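Local coordinates for Mlr6093 protein (Mesorhizobium loti, PDB 2QJ8) that probably acts as a zinc-dependent hydrolase of the aspartoacylase and succinylglutamate desuccinylase family, cleaving ester or linear amide bonds, at residues K172-W182 / G249-Q259; I300-I311 / E322-L330. One frame throughout, in Å; residues are numbered along the deposited sequence.

Contact 1. Residues K172-W182 / G249-Q259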
loop_
_atom_site.group_PDB
_atom_site.type_symbol
_atom_site.label_atom_id
_atom_site.label_comp_id
_atom_site.label_asym_id
_atom_site.label_seq_id
_atom_site.Cartn_x
_atom_site.Cartn_y
_atom_site.Cartn_z
ATOM N N LYS A 172 -0.968 25.175 9.976
ATOM C CA LYS A 172 0.365 25.610 9.563
ATOM C C LYS A 172 1.419 25.479 10.667
ATOM O O LYS A 172 2.574 25.175 10.367
ATOM C CB LYS A 172 0.325 27.061 9.051
ATOM C CG LYS A 172 -0.352 27.214 7.684
ATOM C CD LYS A 172 -0.464 28.699 7.285
ATOM C CE LYS A 172 -1.095 28.865 5.902
ATOM N NZ LYS A 172 -1.356 30.303 5.537
ATOM N N ALA A 173 0.998 25.702 11.922
ATOM C CA ALA A 173 1.833 25.533 13.116
ATOM C C ALA A 173 2.319 24.078 13.368
ATOM O O ALA A 173 3.196 23.889 14.195
ATOM C CB ALA A 173 1.108 26.074 14.382
ATOM N N PHE A 174 1.755 23.077 12.678
ATOM C CA PHE A 174 2.242 21.686 12.738
ATOM C C PHE A 174 3.594 21.579 12.012
ATOM O O PHE A 174 4.344 20.644 12.272
ATOM C CB PHE A 174 1.281 20.681 12.086
ATOM C CG PHE A 174 0.092 20.288 12.934
ATOM C CD1 PHE A 174 -0.820 21.230 13.381
ATOM C CD2 PHE A 174 -0.159 18.969 13.214
ATOM C CE1 PHE A 174 -1.925 20.863 14.112
ATOM C CE2 PHE A 174 -1.278 18.599 13.966
ATOM C CZ PHE A 174 -2.143 19.566 14.427
ATOM N N LYS A 175 3.899 22.538 11.123
ATOM C CA LYS A 175 5.116 22.565 10.342
ATOM C C LYS A 175 5.348 21.299 9.495
ATOM O O LYS A 175 6.467 20.832 9.368
ATOM C CB LYS A 175 6.330 22.888 11.226
ATOM C CG LYS A 175 6.109 24.052 12.166
ATOM C CD LYS A 175 7.415 24.587 12.732
ATOM C CE LYS A 175 7.177 25.594 13.864
ATOM N NZ LYS A 175 6.038 26.557 13.627
ATOM N N LEU A 176 4.278 20.722 8.948
ATOM C CA LEU A 176 4.406 19.595 8.039
ATOM C C LEU A 176 4.908 20.122 6.671
ATOM O O LEU A 176 4.838 21.344 6.403
ATOM C CB LEU A 176 3.060 18.884 7.865
ATOM C CG LEU A 176 2.575 18.100 9.070
ATOM C CD1 LEU A 176 1.063 17.741 8.923
ATOM C CD2 LEU A 176 3.429 16.846 9.313
ATOM N N PRO A 177 5.489 19.236 5.832
ATOM C CA PRO A 177 5.946 19.605 4.486
ATOM C C PRO A 177 4.979 20.442 3.648
ATOM O O PRO A 177 5.418 21.394 3.003
ATOM C CB PRO A 177 6.180 18.246 3.834
ATOM C CG PRO A 177 6.663 17.428 4.932
ATOM C CD PRO A 177 5.898 17.853 6.156
ATOM N N VAL A 178 3.686 20.115 3.699
ATOM C CA VAL A 178 2.651 20.821 2.953
ATOM C C VAL A 178 1.386 21.100 3.747
ATOM O O VAL A 178 0.890 20.221 4.449
ATOM C CB VAL A 178 2.191 19.959 1.739
ATOM C CG1 VAL A 178 1.018 20.621 0.976
ATOM C CG2 VAL A 178 3.383 19.655 0.802
ATOM N N THR A 179 0.858 22.315 3.653
ATOM C CA THR A 179 -0.511 22.565 4.114
ATOM C C THR A 179 -1.243 22.794 2.791
ATOM O O THR A 179 -0.872 23.682 2.047
ATOM C CB THR A 179 -0.672 23.760 5.096
ATOM O OG1 THR A 179 0.117 23.519 6.265
ATOM C CG2 THR A 179 -2.164 23.925 5.498
ATOM N N LEU A 180 -2.265 21.997 2.485
ATOM C CA LEU A 180 -2.934 22.126 1.193
ATOM C C LEU A 180 -4.324 22.715 1.282
ATOM O O LEU A 180 -5.174 22.129 1.938
ATOM C CB LEU A 180 -3.030 20.760 0.504
ATOM C CG LEU A 180 -3.602 20.694 -0.929
ATOM C CD1 LEU A 180 -2.771 21.442 -1.976
ATOM C CD2 LEU A 180 -3.780 19.246 -1.326
ATOM N N LEU A 181 -4.542 23.836 0.590
ATOM C CA LEU A 181 -5.870 24.427 0.498
ATOM C C LEU A 181 -6.569 23.694 -0.652
ATOM O O LEU A 181 -6.085 23.669 -1.778
ATOM C CB LEU A 181 -5.833 25.937 0.253
ATOM C CG LEU A 181 -5.045 26.831 1.212
ATOM C CD1 LEU A 181 -5.493 28.272 0.993
ATOM C CD2 LEU A 181 -5.239 26.459 2.662
ATOM N N TRP A 182 -7.705 23.072 -0.368
ATOM C CA TRP A 182 -8.409 22.298 -1.370
ATOM C C TRP A 182 -9.903 22.177 -1.068
ATOM O O TRP A 182 -10.293 21.565 -0.087
ATOM C CB TRP A 182 -7.763 20.904 -1.464
ATOM C CG TRP A 182 -8.346 19.983 -2.518
ATOM C CD1 TRP A 182 -9.106 20.337 -3.609
ATOM C CD2 TRP A 182 -8.095 18.576 -2.658
ATOM N NE1 TRP A 182 -9.412 19.229 -4.354
ATOM C CE2 TRP A 182 -8.799 18.136 -3.806
ATOM C CE3 TRP A 182 -7.379 17.642 -1.914
ATOM C CZ2 TRP A 182 -8.806 16.798 -4.220
ATOM C CZ3 TRP A 182 -7.380 16.308 -2.332
ATOM C CH2 TRP A 182 -8.101 15.906 -3.469
ATOM N N GLY A 249 8.244 23.942 5.275
ATOM C CA GLY A 249 6.787 24.127 5.246
ATOM C C GLY A 249 6.313 24.937 4.042
ATOM O O GLY A 249 6.735 26.091 3.871
ATOM N N GLN A 250 5.450 24.347 3.204
ATOM C CA GLN A 250 4.899 25.025 2.029
ATOM C C GLN A 250 3.389 25.059 2.140
ATOM O O GLN A 250 2.780 24.084 2.568
ATOM C CB GLN A 250 5.214 24.284 0.723
ATOM C CG GLN A 250 6.665 24.155 0.336
ATOM C CD GLN A 250 6.820 23.516 -1.040
ATOM O OE1 GLN A 250 7.195 22.351 -1.167
ATOM N NE2 GLN A 250 6.469 24.264 -2.071
ATOM N N THR A 251 2.801 26.176 1.727
ATOM C CA THR A 251 1.353 26.321 1.646
ATOM C C THR A 251 0.987 26.312 0.156
ATOM O O THR A 251 1.376 27.206 -0.618
ATOM C CB THR A 251 0.860 27.578 2.357
ATOM O OG1 THR A 251 1.391 27.572 3.690
ATOM C CG2 THR A 251 -0.690 27.559 2.431
ATOM N N LEU A 252 0.241 25.284 -0.233
ATOM C CA LEU A 252 -0.103 25.031 -1.629
ATOM C C LEU A 252 -1.616 24.959 -1.760
ATOM O O LEU A 252 -2.309 24.831 -0.760
ATOM C CB LEU A 252 0.539 23.704 -2.075
ATOM C CG LEU A 252 2.063 23.533 -1.967
ATOM C CD1 LEU A 252 2.507 22.135 -2.471
ATOM C CD2 LEU A 252 2.802 24.622 -2.719
ATOM N N GLU A 253 -2.113 25.104 -2.985
ATOM C CA GLU A 253 -3.544 24.956 -3.270
ATOM C C GLU A 253 -3.729 24.110 -4.506
ATOM O O GLU A 253 -2.886 24.131 -5.413
ATOM C CB GLU A 253 -4.297 26.297 -3.419
ATOM C CG GLU A 253 -3.931 27.111 -4.584
ATOM C CD GLU A 253 -4.638 28.461 -4.604
ATOM O OE1 GLU A 253 -5.635 28.658 -3.871
ATOM O OE2 GLU A 253 -4.177 29.321 -5.368
ATOM N N THR A 254 -4.850 23.404 -4.530
ATOM C CA THR A 254 -5.200 22.542 -5.656
ATOM C C THR A 254 -6.605 22.893 -6.099
ATOM O O THR A 254 -7.511 23.015 -5.281
ATOM C CB THR A 254 -5.057 21.026 -5.358
ATOM O OG1 THR A 254 -5.598 20.270 -6.448
ATOM C CG2 THR A 254 -5.774 20.621 -4.139
ATOM N N THR A 255 -6.739 23.115 -7.417
ATOM C CA THR A 255 -8.013 23.472 -8.093
ATOM C C THR A 255 -8.323 22.348 -9.076
ATOM O O THR A 255 -7.471 21.483 -9.300
ATOM C CB THR A 255 -7.947 24.863 -8.829
ATOM O OG1 THR A 255 -6.968 24.831 -9.887
ATOM C CG2 THR A 255 -7.612 25.985 -7.837
ATOM N N SER A 256 -9.520 22.361 -9.674
ATOM C CA SER A 256 -9.946 21.266 -10.583
ATOM C C SER A 256 -8.984 20.900 -11.709
ATOM O O SER A 256 -8.791 19.717 -11.962
ATOM C CB SER A 256 -11.351 21.497 -11.130
ATOM O OG SER A 256 -12.279 21.121 -10.130
ATOM N N SER A 257 -8.315 21.879 -12.310
ATOM C CA SER A 257 -7.326 21.584 -13.367
ATOM C C SER A 257 -6.050 20.808 -12.873
ATOM O O SER A 257 -5.297 20.263 -13.692
ATOM C CB SER A 257 -6.928 22.859 -14.095
ATOM O OG SER A 257 -6.326 23.772 -13.221
ATOM N N ASP A 258 -5.841 20.785 -11.549
ATOM C CA ASP A 258 -4.737 20.109 -10.907
ATOM C C ASP A 258 -5.053 18.664 -10.527
ATOM O O ASP A 258 -4.154 17.949 -10.084
ATOM C CB ASP A 258 -4.362 20.833 -9.614
ATOM C CG ASP A 258 -3.883 22.234 -9.816
ATOM O OD1 ASP A 258 -3.003 22.435 -10.662
ATOM O OD2 ASP A 258 -4.321 23.127 -9.055
ATOM N N GLN A 259 -6.320 18.258 -10.645
ATOM C CA GLN A 259 -6.760 16.910 -10.312
ATOM C C GLN A 259 -6.796 16.123 -11.603
ATOM O O GLN A 259 -7.750 16.213 -12.361
ATOM C CB GLN A 259 -8.143 16.944 -9.656
ATOM C CG GLN A 259 -8.164 17.682 -8.317
ATOM C CD GLN A 259 -9.566 18.006 -7.872
ATOM O OE1 GLN A 259 -9.848 19.124 -7.472
ATOM N NE2 GLN A 259 -10.467 17.046 -8.003
HETATM O O HOH W 1 7.834 21.334 2.118
#
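Trp182 carries CG opposite its backbone N (chi1 -177°), which swings the indole out to Gln259, whose chain runs extended. Indole NE1 donates to Gln259 OE1 at 3.2 Å. The bond is bent (141° at the hydrogen) and reaches the oxygen from above the amide plane; ring and amide are turned 66° apart. Gln259 NE2 is hydrogen-bonded to Glu322, so each end of the amide has a partner. Replacing Trp182 by a leucine removes the indole N-H and would probably leave Gln259 OE1 without this donor, the amide then relying on Glu322 for its orientation.

Earlier along both strands the backbones pair: Thr179 N to Gln250 O is 2.8 Å, Leu252 N to Thr179 O 3.0 Å and Leu181 N to Leu252 O 2.8 Å. Leu252 packs by CD1 on Val178 CG1 (4.0 Å) and by CB on Leu180 CD1 (4.0 Å). On the face carrying Thr179 and Thr251, Lys172 lays CE against Thr251 OG1 in van der Waals contact (3.6 Å). Gln250 bonds through N to Pro177 and through O to Thr179, Leu252 likewise to Thr179 and Leu181: the pattern of a parallel beta pair, here joining strand 178-182 to strand 250-261.

Contact 2. Residues I300-I311 / E322-L330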
loop_
_atom_site.group_PDB
_atom_site.type_symbol
_atom_site.label_atom_id
_atom_site.label_comp_id
_atom_site.label_asym_id
_atom_site.label_seq_id
_atom_site.Cartn_x
_atom_site.Cartn_y
_atom_site.Cartn_z
ATOM N N ILE A 300 -0.843 11.037 -19.537
ATOM C CA ILE A 300 -1.668 11.899 -18.674
ATOM C C ILE A 300 -0.740 13.065 -18.261
ATOM O O ILE A 300 0.210 12.869 -17.496
ATOM C CB ILE A 300 -2.242 11.139 -17.450
ATOM C CG1 ILE A 300 -3.052 9.899 -17.891
ATOM C CG2 ILE A 300 -3.098 12.104 -16.592
ATOM C CD1 ILE A 300 -3.496 9.020 -16.789
ATOM N N ARG A 301 -1.011 14.266 -18.785
ATOM C CA ARG A 301 -0.133 15.421 -18.594
ATOM C C ARG A 301 -0.636 16.525 -17.643
ATOM O O ARG A 301 -1.845 16.789 -17.552
ATOM C CB ARG A 301 0.152 16.045 -19.957
ATOM C CG ARG A 301 0.953 15.173 -20.903
ATOM C CD ARG A 301 0.986 15.751 -22.302
ATOM N NE ARG A 301 1.710 14.841 -23.188
ATOM C CZ ARG A 301 3.025 14.844 -23.423
ATOM N NH1 ARG A 301 3.848 15.710 -22.855
ATOM N NH2 ARG A 301 3.549 13.936 -24.242
ATOM N N ALA A 302 0.318 17.164 -16.958
ATOM C CA ALA A 302 0.067 18.310 -16.087
ATOM C C ALA A 302 -0.454 19.505 -16.925
ATOM O O ALA A 302 0.065 19.808 -18.010
ATOM C CB ALA A 302 1.344 18.716 -15.354
ATOM N N GLN A 303 -1.488 20.161 -16.417
ATOM C CA GLN A 303 -2.075 21.329 -17.073
ATOM C C GLN A 303 -1.400 22.645 -16.687
ATOM O O GLN A 303 -1.727 23.679 -17.262
ATOM C CB GLN A 303 -3.568 21.405 -16.801
ATOM C CG GLN A 303 -4.308 20.203 -17.334
ATOM C CD GLN A 303 -5.806 20.301 -17.165
ATOM O OE1 GLN A 303 -6.412 21.352 -17.385
ATOM N NE2 GLN A 303 -6.414 19.188 -16.809
ATOM N N SER A 304 -0.485 22.620 -15.718
ATOM C CA SER A 304 0.253 23.808 -15.317
ATOM C C SER A 304 1.477 23.406 -14.521
ATOM O O SER A 304 1.595 22.258 -14.070
ATOM C CB SER A 304 -0.604 24.756 -14.447
ATOM O OG SER A 304 -0.667 24.302 -13.113
ATOM N N LYS A 305 2.373 24.373 -14.336
ATOM C CA LYS A 305 3.562 24.164 -13.538
ATOM C C LYS A 305 3.033 23.988 -12.132
ATOM O O LYS A 305 2.254 24.807 -11.671
ATOM C CB LYS A 305 4.521 25.361 -13.626
ATOM C CG LYS A 305 5.797 25.156 -12.851
ATOM C CD LYS A 305 6.730 26.313 -12.972
ATOM C CE LYS A 305 7.971 26.069 -12.134
ATOM N NZ LYS A 305 8.751 24.883 -12.592
ATOM N N SER A 306 3.411 22.893 -11.482
ATOM C CA SER A 306 2.889 22.561 -10.175
ATOM C C SER A 306 3.767 21.541 -9.465
ATOM O O SER A 306 4.760 21.066 -10.042
ATOM C CB SER A 306 1.461 22.016 -10.353
ATOM O OG SER A 306 1.414 21.136 -11.470
ATOM N N THR A 307 3.424 21.258 -8.199
ATOM C CA THR A 307 4.106 20.256 -7.377
ATOM C C THR A 307 3.222 19.046 -7.252
ATOM O O THR A 307 2.009 19.174 -7.192
ATOM C CB THR A 307 4.452 20.814 -5.966
ATOM O OG1 THR A 307 5.317 21.946 -6.124
ATOM C CG2 THR A 307 5.170 19.793 -5.109
ATOM N N VAL A 308 3.817 17.867 -7.236
ATOM C CA VAL A 308 3.055 16.632 -7.022
ATOM C C VAL A 308 2.743 16.492 -5.543
ATOM O O VAL A 308 3.639 16.304 -4.736
ATOM C CB VAL A 308 3.768 15.360 -7.507
ATOM C CG1 VAL A 308 2.883 14.121 -7.208
ATOM C CG2 VAL A 308 4.096 15.461 -9.016
ATOM N N PHE A 309 1.465 16.602 -5.205
ATOM C CA PHE A 309 1.024 16.466 -3.836
ATOM C C PHE A 309 0.703 15.011 -3.583
ATOM O O PHE A 309 1.101 14.484 -2.573
ATOM C CB PHE A 309 -0.187 17.351 -3.534
ATOM C CG PHE A 309 -0.869 16.995 -2.232
ATOM C CD1 PHE A 309 -0.328 17.410 -1.029
ATOM C CD2 PHE A 309 -2.023 16.201 -2.211
ATOM C CE1 PHE A 309 -0.933 17.083 0.158
ATOM C CE2 PHE A 309 -2.616 15.846 -1.006
ATOM C CZ PHE A 309 -2.067 16.303 0.179
ATOM N N ALA A 310 -0.032 14.376 -4.507
ATOM C CA ALA A 310 -0.396 12.985 -4.377
ATOM C C ALA A 310 -0.429 12.330 -5.745
ATOM O O ALA A 310 -0.750 12.984 -6.739
ATOM C CB ALA A 310 -1.769 12.858 -3.678
ATOM N N ILE A 311 -0.092 11.043 -5.791
ATOM C CA ILE A 311 -0.088 10.277 -7.040
ATOM C C ILE A 311 -0.354 8.806 -6.726
ATOM O O ILE A 311 0.125 8.302 -5.714
ATOM C CB ILE A 311 1.222 10.483 -7.846
ATOM C CG1 ILE A 311 1.052 9.901 -9.275
ATOM C CG2 ILE A 311 2.448 9.930 -7.076
ATOM C CD1 ILE A 311 2.112 10.243 -10.222
ATOM N N GLU A 322 -9.386 9.668 -10.521
ATOM C CA GLU A 322 -8.327 10.601 -10.183
ATOM C C GLU A 322 -7.048 9.798 -9.991
ATOM O O GLU A 322 -7.033 8.799 -9.289
ATOM C CB GLU A 322 -8.656 11.427 -8.914
ATOM C CG GLU A 322 -9.832 12.433 -9.065
ATOM C CD GLU A 322 -10.012 13.378 -7.835
ATOM O OE1 GLU A 322 -9.550 13.052 -6.698
ATOM O OE2 GLU A 322 -10.640 14.452 -8.022
ATOM N N VAL A 323 -5.993 10.216 -10.669
ATOM C CA VAL A 323 -4.715 9.508 -10.605
ATOM C C VAL A 323 -3.587 10.323 -10.030
ATOM O O VAL A 323 -2.608 9.762 -9.640
ATOM C CB VAL A 323 -4.321 8.907 -11.972
ATOM C CG1 VAL A 323 -5.346 7.847 -12.366
ATOM C CG2 VAL A 323 -4.160 9.997 -13.043
ATOM N N ALA A 324 -3.708 11.647 -10.027
ATOM C CA ALA A 324 -2.699 12.513 -9.452
ATOM C C ALA A 324 -3.338 13.815 -8.961
ATOM O O ALA A 324 -4.336 14.277 -9.538
ATOM C CB ALA A 324 -1.566 12.793 -10.501
ATOM N N ILE A 325 -2.796 14.354 -7.866
ATOM C CA ILE A 325 -3.229 15.643 -7.333
ATOM C C ILE A 325 -2.011 16.544 -7.317
ATOM O O ILE A 325 -1.039 16.285 -6.602
ATOM C CB ILE A 325 -3.834 15.552 -5.944
ATOM C CG1 ILE A 325 -5.052 14.624 -5.982
ATOM C CG2 ILE A 325 -4.263 16.949 -5.474
ATOM C CD1 ILE A 325 -5.593 14.358 -4.661
ATOM N N LEU A 326 -2.071 17.577 -8.143
ATOM C CA LEU A 326 -1.011 18.555 -8.283
ATOM C C LEU A 326 -1.468 19.769 -7.470
ATOM O O LEU A 326 -2.652 19.917 -7.177
ATOM C CB LEU A 326 -0.777 18.883 -9.766
ATOM C CG LEU A 326 0.097 17.943 -10.613
ATOM C CD1 LEU A 326 0.075 16.488 -10.214
ATOM C CD2 LEU A 326 -0.186 18.105 -12.117
ATOM N N ALA A 327 -0.515 20.574 -7.034
ATOM C CA ALA A 327 -0.804 21.767 -6.251
ATOM C C ALA A 327 0.146 22.878 -6.639
ATOM O O ALA A 327 1.263 22.629 -7.120
ATOM C CB ALA A 327 -0.698 21.459 -4.768
ATOM N N ARG A 328 -0.302 24.104 -6.422
ATOM C CA ARG A 328 0.480 25.276 -6.734
ATOM C C ARG A 328 0.599 26.154 -5.532
ATOM O O ARG A 328 -0.319 26.202 -4.743
ATOM C CB ARG A 328 -0.216 26.061 -7.817
ATOM C CG ARG A 328 -0.428 25.274 -9.066
ATOM C CD ARG A 328 -1.096 26.148 -10.076
ATOM N NE ARG A 328 -2.169 25.446 -10.746
ATOM C CZ ARG A 328 -3.021 26.006 -11.606
ATOM N NH1 ARG A 328 -2.919 27.301 -11.947
ATOM N NH2 ARG A 328 -3.973 25.246 -12.159
ATOM N N PRO A 329 1.707 26.910 -5.421
ATOM C CA PRO A 329 1.845 27.775 -4.247
ATOM C C PRO A 329 0.783 28.886 -4.202
ATOM O O PRO A 329 0.399 29.413 -5.244
ATOM C CB PRO A 329 3.237 28.374 -4.420
ATOM C CG PRO A 329 3.481 28.311 -5.858
ATOM C CD PRO A 329 2.834 27.079 -6.348
ATOM N N LEU A 330 0.288 29.165 -3.001
ATOM C CA LEU A 330 -0.724 30.179 -2.776
ATOM C C LEU A 330 -0.114 31.550 -3.117
ATOM O O LEU A 330 1.089 31.753 -2.925
ATOM C CB LEU A 330 -1.192 30.074 -1.305
ATOM C CG LEU A 330 -2.386 30.847 -0.751
ATOM C CD1 LEU A 330 -3.657 30.454 -1.460
ATOM C CD2 LEU A 330 -2.522 30.605 0.745
#
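Leu326 lays its CD2 methyl against Ala302 CB, 3.6 Å away, and the same methyl lies 3.5 Å from Ser306 OG. That hydroxyl is not left to the hydrocarbon: it donates to Ser304 O, which ties down the turn leading into strand 306-311. Further along, Ile300 CD1 and Val323 CG2 meet tip to tip at 3.9 Å, with Phe268 touching both residues.

The strands themselves pair antiparallel. Thr307 N reaches Ala327 O at 2.8 Å, and Ala327 N returns a bond to Thr307 O. Beyond Val308 the register slips by one residue. Phe309 turns to a nearly helical psi of -46°, and two successive amides then donate to one carbonyl. Phe309 N lies 2.9 Å from Ile325 O. Ala310 N lies 3.0 Å from Ile325 O, which completes a classic beta bulge. Ile325 N answers to Ala310 O at 2.7 Å. With CG anti to the backbone N (chi1 166°), the Phe309 side chain lies alongside that of Ile325, pointing the same way, and touches Leu180 as well.

At the partly exposed end, Ser304 OG sits over a face of the Arg328 guanidinium, 3.0 Å from Arg328 NE, but the angle is too poor for a hydrogen bond. NE is instead salt-bridged to Asp258.

The chemistry is therefore divided: paired amides and hydrocarbon hold the buried middle, one carbonyl serving two donors at the bulge, while charge is kept to the margin, where that of Arg328 is met by Asp258 in the 3-10 segment 256-258 and Ser304 offers packing without a hydrogen bond.

In the fold
The contacts follow one another along the chain, contact 1 closing before contact 2 opens, and their centres are 11 Å apart on the same side of the chain's centre. They meet where strands 250-261 and 322-329 run side by side, antiparallel; Glu253 N lies 2.7 Å from Arg328 O, a probable hydrogen bond. Strand order across this region is thus 178-182, 250-261, 322-329 and 306-312, parallel in the first pair and antiparallel afterwards. Strand 178-182 falls within the range of the family's catalytic domain, so contact 1 couples that part of the chain to the later strands, and contact 2, of shorter sequence separation, pairs two of those strands with each other.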